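Side-chain contacts in glycosyl hydrolase, family 38 (Enterococcus faecalis, PDB 5KBP), which probably hydrolyses alpha-mannosidic linkages in glycans, as a metal-dependent glycoside hydrolase of family 38: residues 22-25 against 26-29; 29-32 against 33-36; 358-361 against 362-366; 346-349 against 350-353; 231-234 against 235-238. All blocks are in the same frame, centred on the assembly; numbering follows the deposited sequence.

Contact 1: residues 22-25 against 26-29; sequences YLPY and EEHH
Tyr22 and Leu23 meet the ring of His28 where the loop 22-25 runs into helix 25-45 of the family 38 N-terminal domain. Pro24 is the N-cap residue of this helix. The His28 ring is turned edge-on to Tyr22 in a T-shaped pair, with centroids 5.0 Å apart and planes at 88°. His28 CE1 stands above the Tyr22 face, offset toward the rim of the ring. Leu23 lies over a face of the same imidazole and makes a CH-pi contact through CB, 3.6 Å from the ring centroid. The backbone N of Leu23 also donates to His28 NE2 at 3.1 Å, tilted from the ring plane. NE2 is therefore an acceptor here. One residue thus both covers the imidazole and bonds to it. The ring of His235, from contact 5, stacks on His28 as well.

Tyr25 and His29 form a second pair one turn apart. Their side chains run side by side and point the same way. CG of each is anti to its own backbone N (chi1 163° and -172°), which swings both rings to one flank. The planes are near parallel but slid apart, with little overlap. His29 CB sits over the Tyr25 face, toward the rim. Tyr25 OH stands above the centre of the imidazole. Glu26 OE1 bonds to Tyr342 of the second subunit, and His29 NE2 bonds to the carbonyl of Asp63. The other ring nitrogen, His29 ND1, donates to the syn side of Glu26 OE2 at 3.0 Å.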
loop_
_atom_site.group_PDB
_atom_site.type_symbol
_atom_site.label_atom_id
_atom_site.label_comp_id
_atom_site.label_asym_id
_atom_site.label_seq_id
_atom_site.Cartn_x
_atom_site.Cartn_y
_atom_site.Cartn_z
ATOM N N TYR A 22 2.568 -3.064 -16.642
ATOM C CA TYR A 22 1.612 -4.124 -16.943
ATOM C C TYR A 22 1.678 -5.285 -15.961
ATOM O O TYR A 22 0.794 -6.148 -15.987
ATOM C CB TYR A 22 1.822 -4.642 -18.370
ATOM C CG TYR A 22 3.238 -5.066 -18.692
ATOM C CD1 TYR A 22 4.167 -4.149 -19.168
ATOM C CD2 TYR A 22 3.643 -6.386 -18.539
ATOM C CE1 TYR A 22 5.460 -4.531 -19.471
ATOM C CE2 TYR A 22 4.938 -6.777 -18.840
ATOM C CZ TYR A 22 5.841 -5.845 -19.305
ATOM O OH TYR A 22 7.128 -6.222 -19.608
ATOM N N LEU A 23 2.691 -5.332 -15.110
ATOM C CA LEU A 23 2.791 -6.305 -14.038
ATOM C C LEU A 23 2.640 -5.614 -12.690
ATOM O O LEU A 23 2.822 -4.396 -12.583
ATOM C CB LEU A 23 4.139 -7.036 -14.091
ATOM C CG LEU A 23 4.365 -8.040 -15.221
ATOM C CD1 LEU A 23 5.791 -8.567 -15.185
ATOM C CD2 LEU A 23 3.365 -9.179 -15.109
ATOM N N PRO A 24 2.287 -6.353 -11.637
ATOM C CA PRO A 24 2.379 -5.783 -10.289
ATOM C C PRO A 24 3.804 -5.329 -10.010
ATOM O O PRO A 24 4.763 -5.823 -10.611
ATOM C CB PRO A 24 1.965 -6.944 -9.380
ATOM C CG PRO A 24 1.103 -7.804 -10.245
ATOM C CD PRO A 24 1.694 -7.702 -11.625
ATOM N N TYR A 25 3.933 -4.368 -9.090
ATOM C CA TYR A 25 5.215 -3.700 -8.874
ATOM C C TYR A 25 6.335 -4.693 -8.591
ATOM O O TYR A 25 7.418 -4.613 -9.182
ATOM C CB TYR A 25 5.108 -2.696 -7.727
ATOM C CG TYR A 25 6.467 -2.283 -7.205
ATOM C CD1 TYR A 25 7.294 -1.459 -7.956
ATOM C CD2 TYR A 25 6.932 -2.736 -5.976
ATOM C CE1 TYR A 25 8.542 -1.087 -7.495
ATOM C CE2 TYR A 25 8.182 -2.367 -5.505
ATOM C CZ TYR A 25 8.983 -1.542 -6.270
ATOM O OH TYR A 25 10.226 -1.169 -5.811
ATOM N N GLU A 26 6.091 -5.643 -7.686
ATOM C CA GLU A 26 7.159 -6.546 -7.273
ATOM C C GLU A 26 7.568 -7.497 -8.390
ATOM O O GLU A 26 8.706 -7.979 -8.399
ATOM C CB GLU A 26 6.736 -7.329 -6.031
ATOM C CG GLU A 26 6.624 -6.483 -4.769
ATOM C CD GLU A 26 7.962 -5.932 -4.290
ATOM O OE1 GLU A 26 7.952 -5.033 -3.423
ATOM O OE2 GLU A 26 9.019 -6.397 -4.768
ATOM N N GLU A 27 6.666 -7.781 -9.333
ATOM C CA GLU A 27 7.051 -8.585 -10.490
ATOM C C GLU A 27 8.097 -7.862 -11.330
ATOM O O GLU A 27 9.085 -8.468 -11.761
ATOM C CB GLU A 27 5.819 -8.928 -11.327
ATOM C CG GLU A 27 4.814 -9.839 -10.628
ATOM C CD GLU A 27 5.243 -11.296 -10.625
ATOM O OE1 GLU A 27 6.148 -11.649 -11.409
ATOM O OE2 GLU A 27 4.675 -12.086 -9.842
ATOM N N HIS A 28 7.901 -6.561 -11.566
ATOM C CA HIS A 28 8.941 -5.764 -12.208
ATOM C C HIS A 28 10.160 -5.626 -11.305
ATOM O O HIS A 28 11.299 -5.651 -11.782
ATOM C CB HIS A 28 8.405 -4.380 -12.574
ATOM C CG HIS A 28 7.353 -4.392 -13.638
ATOM N ND1 HIS A 28 7.612 -4.774 -14.936
ATOM C CD2 HIS A 28 6.043 -4.052 -13.599
ATOM C CE1 HIS A 28 6.505 -4.677 -15.650
ATOM N NE2 HIS A 28 5.539 -4.238 -14.863
ATOM N N HIS A 29 9.936 -5.481 -9.996
ATOM C CA HIS A 29 11.037 -5.240 -9.070
ATOM C C HIS A 29 11.988 -6.427 -9.011
ATOM O O HIS A 29 13.212 -6.250 -8.996
ATOM C CB HIS A 29 10.488 -4.926 -7.679
ATOM C CG HIS A 29 11.532 -4.489 -6.702
ATOM N ND1 HIS A 29 11.340 -4.541 -5.338
ATOM C CD2 HIS A 29 12.776 -3.987 -6.888
ATOM C CE1 HIS A 29 12.421 -4.092 -4.726
ATOM N NE2 HIS A 29 13.308 -3.750 -5.643
#

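Contact 2: residues 29-32 against 33-36; sequences HMRL and IELV
Ile33 packs back against His29 one turn earlier on helix 25-45. Its CG1 lies 3.3 Å from His29 O, and CD1 reaches to 4.1 Å from His29 NE2, the two side chains crossing at a slant. This is the close part of the contact, and it is made against backbone as much as side chain. Val36 does the same a turn further on. Its CG2, beside the backbone N, rests 3.4 Å from Leu32 O. The Leu32 side chain has CG anti to the backbone N (chi1 -176°) and spreads loosely toward the next turn. Leu32 CD1 is 4.3 Å from Leu35 CD2 and about as far from Val36 CG2. Leu32, Ile33 and Val36 face helix 59-65, where Tyr64 touches both Ile33 and Val36. Met30 is buried against Phe381 of the second subunit.

Arg31 and Glu34 are more open. They are partly exposed and do not pair: Arg31 NE is 5.7 Å from Glu34 OE1.

Along the axis, helical bonds run from Ile33, Leu35 and Val36 to the carbonyls of His29, Arg31 and Leu32. The Val36 N to Leu32 O bond is nearly straight at 173°. The two charges find separate partners, Arg31 with Glu27 in the chain and Glu34 with Lys478 of the second subunit. Glu385 of that subunit lies near Glu34 as a like charge, which Lys478 probably offsets.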
loop_
_atom_site.group_PDB
_atom_site.type_symbol
_atom_site.label_atom_id
_atom_site.label_comp_id
_atom_site.label_asym_id
_atom_site.label_seq_id
_atom_site.Cartn_x
_atom_site.Cartn_y
_atom_site.Cartn_z
ATOM N N HIS A 29 9.936 -5.481 -9.996
ATOM C CA HIS A 29 11.037 -5.240 -9.070
ATOM C C HIS A 29 11.988 -6.427 -9.011
ATOM O O HIS A 29 13.212 -6.250 -8.996
ATOM C CB HIS A 29 10.488 -4.926 -7.679
ATOM C CG HIS A 29 11.532 -4.489 -6.702
ATOM N ND1 HIS A 29 11.340 -4.541 -5.338
ATOM C CD2 HIS A 29 12.776 -3.987 -6.888
ATOM C CE1 HIS A 29 12.421 -4.092 -4.726
ATOM N NE2 HIS A 29 13.308 -3.750 -5.643
ATOM N N MET A 30 11.447 -7.647 -8.974
ATOM C CA MET A 30 12.304 -8.827 -8.936
ATOM C C MET A 30 13.077 -9.002 -10.236
ATOM O O MET A 30 14.162 -9.596 -10.235
ATOM C CB MET A 30 11.474 -10.074 -8.634
ATOM C CG MET A 30 10.854 -10.096 -7.245
ATOM S SD MET A 30 12.063 -9.971 -5.912
ATOM C CE MET A 30 11.891 -8.250 -5.442
ATOM N N ARG A 31 12.540 -8.498 -11.347
ATOM C CA ARG A 31 13.283 -8.509 -12.600
ATOM C C ARG A 31 14.325 -7.399 -12.650
ATOM O O ARG A 31 15.314 -7.520 -13.381
ATOM C CB ARG A 31 12.320 -8.396 -13.780
ATOM C CG ARG A 31 11.560 -9.683 -14.057
ATOM C CD ARG A 31 10.449 -9.497 -15.074
ATOM N NE ARG A 31 9.807 -10.769 -15.391
ATOM C CZ ARG A 31 8.804 -11.298 -14.697
ATOM N NH1 ARG A 31 8.319 -10.665 -13.636
ATOM N NH2 ARG A 31 8.283 -12.463 -15.062
ATOM N N LEU A 32 14.125 -6.324 -11.884
ATOM C CA LEU A 32 15.158 -5.301 -11.764
ATOM C C LEU A 32 16.386 -5.848 -11.049
ATOM O O LEU A 32 17.518 -5.469 -11.368
ATOM C CB LEU A 32 14.606 -4.080 -11.028
ATOM C CG LEU A 32 15.550 -2.883 -10.907
ATOM C CD1 LEU A 32 15.855 -2.305 -12.279
ATOM C CD2 LEU A 32 14.974 -1.813 -9.986
ATOM N N ILE A 33 16.179 -6.744 -10.079
ATOM C CA ILE A 33 17.304 -7.348 -9.372
ATOM C C ILE A 33 18.141 -8.184 -10.330
ATOM O O ILE A 33 19.376 -8.154 -10.287
ATOM C CB ILE A 33 16.799 -8.188 -8.184
ATOM C CG1 ILE A 33 15.837 -7.367 -7.323
ATOM C CG2 ILE A 33 17.969 -8.691 -7.351
ATOM C CD1 ILE A 33 16.453 -6.117 -6.744
ATOM N N GLU A 34 17.480 -8.941 -11.210
ATOM C CA GLU A 34 18.204 -9.739 -12.194
ATOM C C GLU A 34 19.008 -8.853 -13.139
ATOM O O GLU A 34 20.149 -9.179 -13.486
ATOM C CB GLU A 34 17.228 -10.611 -12.984
ATOM C CG GLU A 34 16.579 -11.719 -12.168
ATOM C CD GLU A 34 15.585 -12.531 -12.975
ATOM O OE1 GLU A 34 15.209 -12.089 -14.082
ATOM O OE2 GLU A 34 15.177 -13.612 -12.502
ATOM N N LEU A 35 18.429 -7.726 -13.560
ATOM C CA LEU A 35 19.117 -6.838 -14.490
ATOM C C LEU A 35 20.383 -6.261 -13.867
ATOM O O LEU A 35 21.467 -6.332 -14.459
ATOM C CB LEU A 35 18.179 -5.716 -14.935
ATOM C CG LEU A 35 18.825 -4.596 -15.754
ATOM C CD1 LEU A 35 19.315 -5.118 -17.093
ATOM C CD2 LEU A 35 17.857 -3.443 -15.949
ATOM N N VAL A 36 20.264 -5.686 -12.667
ATOM C CA VAL A 36 21.420 -5.063 -12.027
ATOM C C VAL A 36 22.465 -6.108 -11.653
ATOM O O VAL A 36 23.670 -5.836 -11.716
ATOM C CB VAL A 36 20.969 -4.240 -10.807
ATOM C CG1 VAL A 36 22.170 -3.637 -10.084
ATOM C CG2 VAL A 36 20.002 -3.146 -11.238
#

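Contact 3: residues 358-361 against 362-366; sequences GCSV and DEVHR
Val361 and Val364 meet at the start of helix 362-393, in the middle domain. The apolar contacts centre on this pair. Val361 CG2 lies 3.9 Å from Val364 CG2, and Ser360 CB is 3.6 Å from Val364 CG1. Val361 is the N-cap residue. With chi1 at -71°, its CG2 falls between the backbone N and the carbonyl carbon, and from there it touches Glu363 OE2.

Close approach of ring to backbone is the second kind. The His365 ring reaches back to the loop edge-first, with CG beside its own backbone N (chi1 -65°). Its CE1 is 3.0 Å from Ser360 N, which lies near the ring plane. NE2 comes within 3.2 Å of Gly358 CA. Gly358 has a positive phi and is the first residue to leave the preceding helix.

Hydrogen bonding between the two segments is slight. Val364 N makes a weak bond to Val361 O at 3.1 Å, in the first turn of the helix. The polar side chains are held by other parts of the protein. Ser360 OG bonds to the carbonyl of Asp354, and Asp362 forms a salt bridge to Arg303 and also takes the backbone N-H of Glu767.

The loop joins helix 353-356 to helix 362-393. On its outer side, His365 lies against Tyr305 and Leu306 of helix 304-332.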
loop_
_atom_site.group_PDB
_atom_site.type_symbol
_atom_site.label_atom_id
_atom_site.label_comp_id
_atom_site.label_asym_id
_atom_site.label_seq_id
_atom_site.Cartn_x
_atom_site.Cartn_y
_atom_site.Cartn_z
ATOM N N GLY A 358 -1.944 6.783 -14.882
ATOM C CA GLY A 358 -3.023 5.833 -14.700
ATOM C C GLY A 358 -3.115 4.786 -15.786
ATOM O O GLY A 358 -4.206 4.275 -16.051
ATOM N N CYS A 359 -1.997 4.454 -16.425
ATOM C CA CYS A 359 -1.965 3.492 -17.521
ATOM C C CYS A 359 -1.233 2.213 -17.123
ATOM O O CYS A 359 -0.433 1.670 -17.886
ATOM C CB CYS A 359 -1.328 4.112 -18.760
ATOM S SG CYS A 359 0.336 4.762 -18.500
ATOM N N SER A 360 -1.501 1.722 -15.919
ATOM C CA SER A 360 -0.963 0.465 -15.422
ATOM C C SER A 360 -2.124 -0.467 -15.077
ATOM O O SER A 360 -3.295 -0.142 -15.293
ATOM C CB SER A 360 -0.049 0.709 -14.219
ATOM O OG SER A 360 1.092 1.461 -14.589
ATOM N N VAL A 361 -1.795 -1.636 -14.531
ATOM C CA VAL A 361 -2.815 -2.597 -14.126
ATOM C C VAL A 361 -3.314 -2.238 -12.732
ATOM O O VAL A 361 -2.704 -1.416 -12.037
ATOM C CB VAL A 361 -2.281 -4.039 -14.184
ATOM C CG1 VAL A 361 -2.101 -4.475 -15.631
ATOM C CG2 VAL A 361 -0.968 -4.147 -13.433
ATOM N N ASP A 362 -4.424 -2.857 -12.316
ATOM C CA ASP A 362 -5.105 -2.438 -11.090
ATOM C C ASP A 362 -4.204 -2.553 -9.868
ATOM O O ASP A 362 -4.252 -1.701 -8.973
ATOM C CB ASP A 362 -6.373 -3.265 -10.884
ATOM C CG ASP A 362 -7.413 -3.016 -11.954
ATOM O OD1 ASP A 362 -7.222 -2.091 -12.770
ATOM O OD2 ASP A 362 -8.428 -3.739 -11.967
ATOM N N GLU A 363 -3.383 -3.605 -9.804
ATOM C CA GLU A 363 -2.541 -3.808 -8.629
ATOM C C GLU A 363 -1.560 -2.662 -8.439
ATOM O O GLU A 363 -1.242 -2.299 -7.300
ATOM C CB GLU A 363 -1.786 -5.134 -8.737
ATOM C CG GLU A 363 -2.672 -6.370 -8.782
ATOM C CD GLU A 363 -3.254 -6.629 -10.158
ATOM O OE1 GLU A 363 -4.437 -7.019 -10.242
ATOM O OE2 GLU A 363 -2.528 -6.435 -11.156
ATOM N N VAL A 364 -1.077 -2.079 -9.537
ATOM C CA VAL A 364 -0.124 -0.978 -9.443
ATOM C C VAL A 364 -0.773 0.234 -8.789
ATOM O O VAL A 364 -0.199 0.862 -7.890
ATOM C CB VAL A 364 0.434 -0.631 -10.836
ATOM C CG1 VAL A 364 1.165 0.699 -10.798
ATOM C CG2 VAL A 364 1.351 -1.738 -11.339
ATOM N N HIS A 365 -1.990 0.571 -9.219
ATOM C CA HIS A 365 -2.609 1.817 -8.781
ATOM C C HIS A 365 -3.193 1.717 -7.378
ATOM O O HIS A 365 -3.278 2.732 -6.679
ATOM C CB HIS A 365 -3.676 2.245 -9.787
ATOM C CG HIS A 365 -3.119 2.595 -11.130
ATOM N ND1 HIS A 365 -3.557 2.006 -12.296
ATOM C CD2 HIS A 365 -2.147 3.466 -11.492
ATOM C CE1 HIS A 365 -2.888 2.506 -13.320
ATOM N NE2 HIS A 365 -2.022 3.391 -12.858
ATOM N N ARG A 366 -3.600 0.521 -6.946
ATOM C CA ARG A 366 -3.934 0.344 -5.537
ATOM C C ARG A 366 -2.707 0.535 -4.660
ATOM O O ARG A 366 -2.819 1.022 -3.531
ATOM C CB ARG A 366 -4.552 -1.034 -5.297
ATOM C CG ARG A 366 -5.900 -1.237 -5.968
ATOM C CD ARG A 366 -6.679 -2.368 -5.318
ATOM N NE ARG A 366 -5.936 -3.623 -5.336
ATOM C CZ ARG A 366 -5.976 -4.500 -6.334
ATOM N NH1 ARG A 366 -6.726 -4.257 -7.400
ATOM N NH2 ARG A 366 -5.268 -5.618 -6.267
#

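Contact 4: residues 346-349 against 350-353; sequences TLLQ and NHPH
His351 folds back over the C-terminal part of helix 337-348, with the carbonyl oxygen of Leu347 3.6 Å above the centre of its ring. A type I beta turn from Leu348 to His351 carries the chain away from the helix. His351 N donates to Leu348 O at 2.9 Å and closes this turn. Asn350 N donates to Leu347 O at 3.0 Å, one residue earlier. Both donors stand above the carbonyl planes, so neither bond lies along a lone pair. Leu348 O has a further neighbour in Pro352 CD, at 3.2 Å.

The side chains of two leucines meet the His351 ring on the same side. Its CG is anti to the carbonyl carbon (chi1 -73°), which brings the ring back toward the helix. Leu347 CG is 3.9 Å from His351 CE1. Leu348 comes in obliquely with CD2, 3.3 Å from His351 ND1. The imidazole nitrogens are unequally served. His351 NE2 is hydrogen-bonded to Asn310 OD1, on helix 304-332. ND1 is buried beside the leucine methyl and has no polar partner in the model.

Asn350 is satisfied at both ends of its amide by helix 362-393. Its ND2 bonds to the carbonyl of Met368 and its OD1 to Arg371. Thr346 OG1 turns back to the carbonyl of Tyr342, within its own helix. As modelled, the bond to Asn310 OD1 would have His351 NE2 as donor. The apolar setting of ND1 is consistent with a neutral imidazole protonated at NE2.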
loop_
_atom_site.group_PDB
_atom_site.type_symbol
_atom_site.label_atom_id
_atom_site.label_comp_id
_atom_site.label_asym_id
_atom_site.label_seq_id
_atom_site.Cartn_x
_atom_site.Cartn_y
_atom_site.Cartn_z
ATOM N N THR A 346 8.574 9.328 -1.191
ATOM C CA THR A 346 7.350 8.536 -1.212
ATOM C C THR A 346 6.370 9.070 -2.250
ATOM O O THR A 346 5.723 8.293 -2.962
ATOM C CB THR A 346 6.709 8.525 0.177
ATOM O OG1 THR A 346 7.621 7.956 1.125
ATOM C CG2 THR A 346 5.419 7.714 0.169
ATOM N N LEU A 347 6.256 10.396 -2.359
ATOM C CA LEU A 347 5.352 10.976 -3.348
ATOM C C LEU A 347 5.904 10.823 -4.759
ATOM O O LEU A 347 5.151 10.539 -5.698
ATOM C CB LEU A 347 5.095 12.449 -3.030
ATOM C CG LEU A 347 4.190 13.181 -4.023
ATOM C CD1 LEU A 347 2.813 12.536 -4.072
ATOM C CD2 LEU A 347 4.088 14.659 -3.681
ATOM N N LEU A 348 7.216 11.009 -4.930
ATOM C CA LEU A 348 7.831 10.850 -6.243
ATOM C C LEU A 348 7.728 9.424 -6.766
ATOM O O LEU A 348 7.800 9.218 -7.982
ATOM C CB LEU A 348 9.298 11.283 -6.196
ATOM C CG LEU A 348 9.546 12.790 -6.105
ATOM C CD1 LEU A 348 11.021 13.080 -5.906
ATOM C CD2 LEU A 348 9.031 13.491 -7.349
ATOM N N GLN A 349 7.563 8.437 -5.881
ATOM C CA GLN A 349 7.391 7.060 -6.329
ATOM C C GLN A 349 6.047 6.839 -7.012
ATOM O O GLN A 349 5.865 5.812 -7.672
ATOM C CB GLN A 349 7.552 6.099 -5.149
ATOM C CG GLN A 349 8.984 5.982 -4.649
ATOM C CD GLN A 349 9.090 5.268 -3.316
ATOM O OE1 GLN A 349 8.214 4.489 -2.942
ATOM N NE2 GLN A 349 10.168 5.538 -2.587
ATOM N N ASN A 350 5.107 7.771 -6.861
ATOM C CA ASN A 350 3.869 7.770 -7.630
ATOM C C ASN A 350 3.973 8.601 -8.901
ATOM O O ASN A 350 2.992 8.695 -9.644
ATOM C CB ASN A 350 2.707 8.291 -6.778
ATOM C CG ASN A 350 2.179 7.251 -5.815
ATOM O OD1 ASN A 350 2.477 6.066 -5.942
ATOM N ND2 ASN A 350 1.379 7.689 -4.850
ATOM N N HIS A 351 5.131 9.198 -9.163
ATOM C CA HIS A 351 5.311 10.091 -10.301
ATOM C C HIS A 351 5.983 9.494 -11.543
ATOM O O HIS A 351 6.099 10.216 -12.540
ATOM C CB HIS A 351 6.101 11.321 -9.854
ATOM C CG HIS A 351 5.304 12.271 -9.015
ATOM N ND1 HIS A 351 5.860 13.378 -8.409
ATOM C CD2 HIS A 351 3.991 12.281 -8.687
ATOM C CE1 HIS A 351 4.923 14.027 -7.741
ATOM N NE2 HIS A 351 3.778 13.383 -7.894
ATOM N N PRO A 352 6.449 8.235 -11.563
ATOM C CA PRO A 352 6.819 7.648 -12.859
ATOM C C PRO A 352 5.638 7.691 -13.816
ATOM O O PRO A 352 4.486 7.526 -13.412
ATOM C CB PRO A 352 7.215 6.214 -12.500
ATOM C CG PRO A 352 7.757 6.332 -11.138
ATOM C CD PRO A 352 6.897 7.364 -10.456
ATOM N N HIS A 353 5.936 7.929 -15.099
ATOM C CA HIS A 353 4.880 8.279 -16.046
ATOM C C HIS A 353 3.800 7.205 -16.112
ATOM O O HIS A 353 2.608 7.523 -16.142
ATOM C CB HIS A 353 5.471 8.551 -17.433
ATOM C CG HIS A 353 6.239 7.402 -18.010
ATOM N ND1 HIS A 353 7.527 7.101 -17.625
ATOM C CD2 HIS A 353 5.908 6.496 -18.960
ATOM C CE1 HIS A 353 7.953 6.051 -18.304
ATOM N NE2 HIS A 353 6.989 5.665 -19.120
#

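Contact 5: residues 231-234 against 235-238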
loop_
_atom_site.group_PDB
_atom_site.type_symbol
_atom_site.label_atom_id
_atom_site.label_comp_id
_atom_site.label_asym_id
_atom_site.label_seq_id
_atom_site.Cartn_x
_atom_site.Cartn_y
_atom_site.Cartn_z
ATOM N N ASN A 231 21.478 0.851 -27.133
ATOM C CA ASN A 231 21.502 -0.603 -26.970
ATOM C C ASN A 231 20.626 -0.986 -25.778
ATOM O O ASN A 231 21.098 -1.250 -24.669
ATOM C CB ASN A 231 22.939 -1.087 -26.818
ATOM C CG ASN A 231 23.033 -2.560 -26.488
ATOM O OD1 ASN A 231 23.594 -2.938 -25.460
ATOM N ND2 ASN A 231 22.481 -3.402 -27.353
ATOM N N GLY A 232 19.323 -1.015 -26.023
ATOM C CA GLY A 232 18.372 -1.367 -24.987
ATOM C C GLY A 232 16.967 -0.985 -25.394
ATOM O O GLY A 232 16.733 -0.427 -26.470
ATOM N N VAL A 233 16.028 -1.298 -24.497
ATOM C CA VAL A 233 14.609 -1.035 -24.716
ATOM C C VAL A 233 13.871 -1.264 -23.397
ATOM O O VAL A 233 14.503 -1.489 -22.358
ATOM C CB VAL A 233 14.054 -1.909 -25.863
ATOM C CG1 VAL A 233 13.898 -3.354 -25.425
ATOM C CG2 VAL A 233 12.750 -1.341 -26.435
ATOM N N ASP A 234 12.540 -1.197 -23.425
ATOM C CA ASP A 234 11.734 -1.321 -22.216
ATOM C C ASP A 234 11.944 -2.676 -21.552
ATOM O O ASP A 234 11.648 -3.719 -22.143
ATOM C CB ASP A 234 10.257 -1.122 -22.558
ATOM C CG ASP A 234 9.979 0.235 -23.177
ATOM O OD1 ASP A 234 10.170 0.382 -24.403
ATOM O OD2 ASP A 234 9.565 1.153 -22.439
ATOM N N HIS A 235 12.452 -2.651 -20.316
ATOM C CA HIS A 235 12.659 -3.858 -19.512
ATOM C C HIS A 235 13.567 -4.855 -20.226
ATOM O O HIS A 235 13.372 -6.071 -20.148
ATOM C CB HIS A 235 11.324 -4.508 -19.138
ATOM C CG HIS A 235 10.429 -3.629 -18.319
ATOM N ND1 HIS A 235 9.074 -3.531 -18.545
ATOM C CD2 HIS A 235 10.697 -2.816 -17.269
ATOM C CE1 HIS A 235 8.544 -2.689 -17.674
ATOM N NE2 HIS A 235 9.508 -2.242 -16.889
ATOM N N GLN A 236 14.567 -4.342 -20.922
ATOM C CA GLN A 236 15.467 -5.205 -21.675
ATOM C C GLN A 236 16.603 -5.686 -20.783
ATOM O O GLN A 236 17.275 -4.861 -20.151
ATOM C CB GLN A 236 16.043 -4.472 -22.877
ATOM C CG GLN A 236 16.967 -5.312 -23.746
ATOM C CD GLN A 236 16.225 -6.341 -24.580
ATOM O OE1 GLN A 236 14.994 -6.367 -24.609
ATOM N NE2 GLN A 236 16.974 -7.193 -25.270
ATOM N N PRO A 237 16.841 -6.993 -20.697
ATOM C CA PRO A 237 18.052 -7.471 -20.024
ATOM C C PRO A 237 19.289 -6.970 -20.752
ATOM O O PRO A 237 19.287 -6.788 -21.971
ATOM C CB PRO A 237 17.931 -8.997 -20.109
ATOM C CG PRO A 237 16.476 -9.258 -20.349
ATOM C CD PRO A 237 15.986 -8.099 -21.159
ATOM N N VAL A 238 20.353 -6.728 -19.986
ATOM C CA VAL A 238 21.581 -6.214 -20.575
ATOM C C VAL A 238 22.183 -7.275 -21.489
ATOM O O VAL A 238 22.244 -8.462 -21.139
ATOM C CB VAL A 238 22.564 -5.771 -19.480
ATOM C CG1 VAL A 238 22.926 -6.933 -18.558
ATOM C CG2 VAL A 238 23.808 -5.148 -20.100
HETATM O O HOH W 1 8.457 -4.676 -21.393
#
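Val233 lies across the side chain of Gln236, its CG1 3.5 Å from Gln236 CB and 3.3 Å from Gln236 OE1. The two cross at a slant. Gln236 has CG anti to its backbone N (chi1 -178°) and then bends at chi2 (73°), which folds the amide back over the valine methyl. Gln236 CG stays 4.0 Å from the same Val233 CG1. Val233 and Gln236 both pack on Phe481 of the second subunit.

These residues begin and end a type II beta turn, Val233 to Gln236, in the loop after strand 226-231 of the N-terminal domain. Gln236 N donates to Val233 O at 3.2 Å, from above the carbonyl plane. Gln236 CB also lies near that oxygen, at 3.4 Å from Val233 O. His235 is the third residue of the turn and has a positive phi (58°).

The corner residues send their side chains away from the turn. Asp234 is buried and its carboxylate is gripped twice: OD2 bonds to His16 ND1 and OD1 to the hydroxyl of Tyr194. His235 NE2 bonds to the carbonyl of Asp18.

A water sits beside the turn. It is hydrogen-bonded to His235 ND1 at 3.1 Å, and it donates a weak bond to Asp234 O at 3.4 Å.

In the fold
From the N terminus, contact 1 starts helix 25-45 and contact 2 continues it. The two join at His29; the others follow in series. Contact 5 closes a tight turn after strand 226-231. It meets contact 1 where His28 CE1 lies 3.5 Å from His235 CE1, and contact 2 where Leu35 packs on residues 236-238. Contact 4 lies where the chain leaves helix 337-348, and contact 3 opens helix 362-393. Each is local, and none crosses another. Contact 3 touches contact 1 through Val361 and Val364 against Tyr22 and Leu23, tying the middle domain to the N-terminal domain. Contacts 1, 2 and 5 also reach the second subunit.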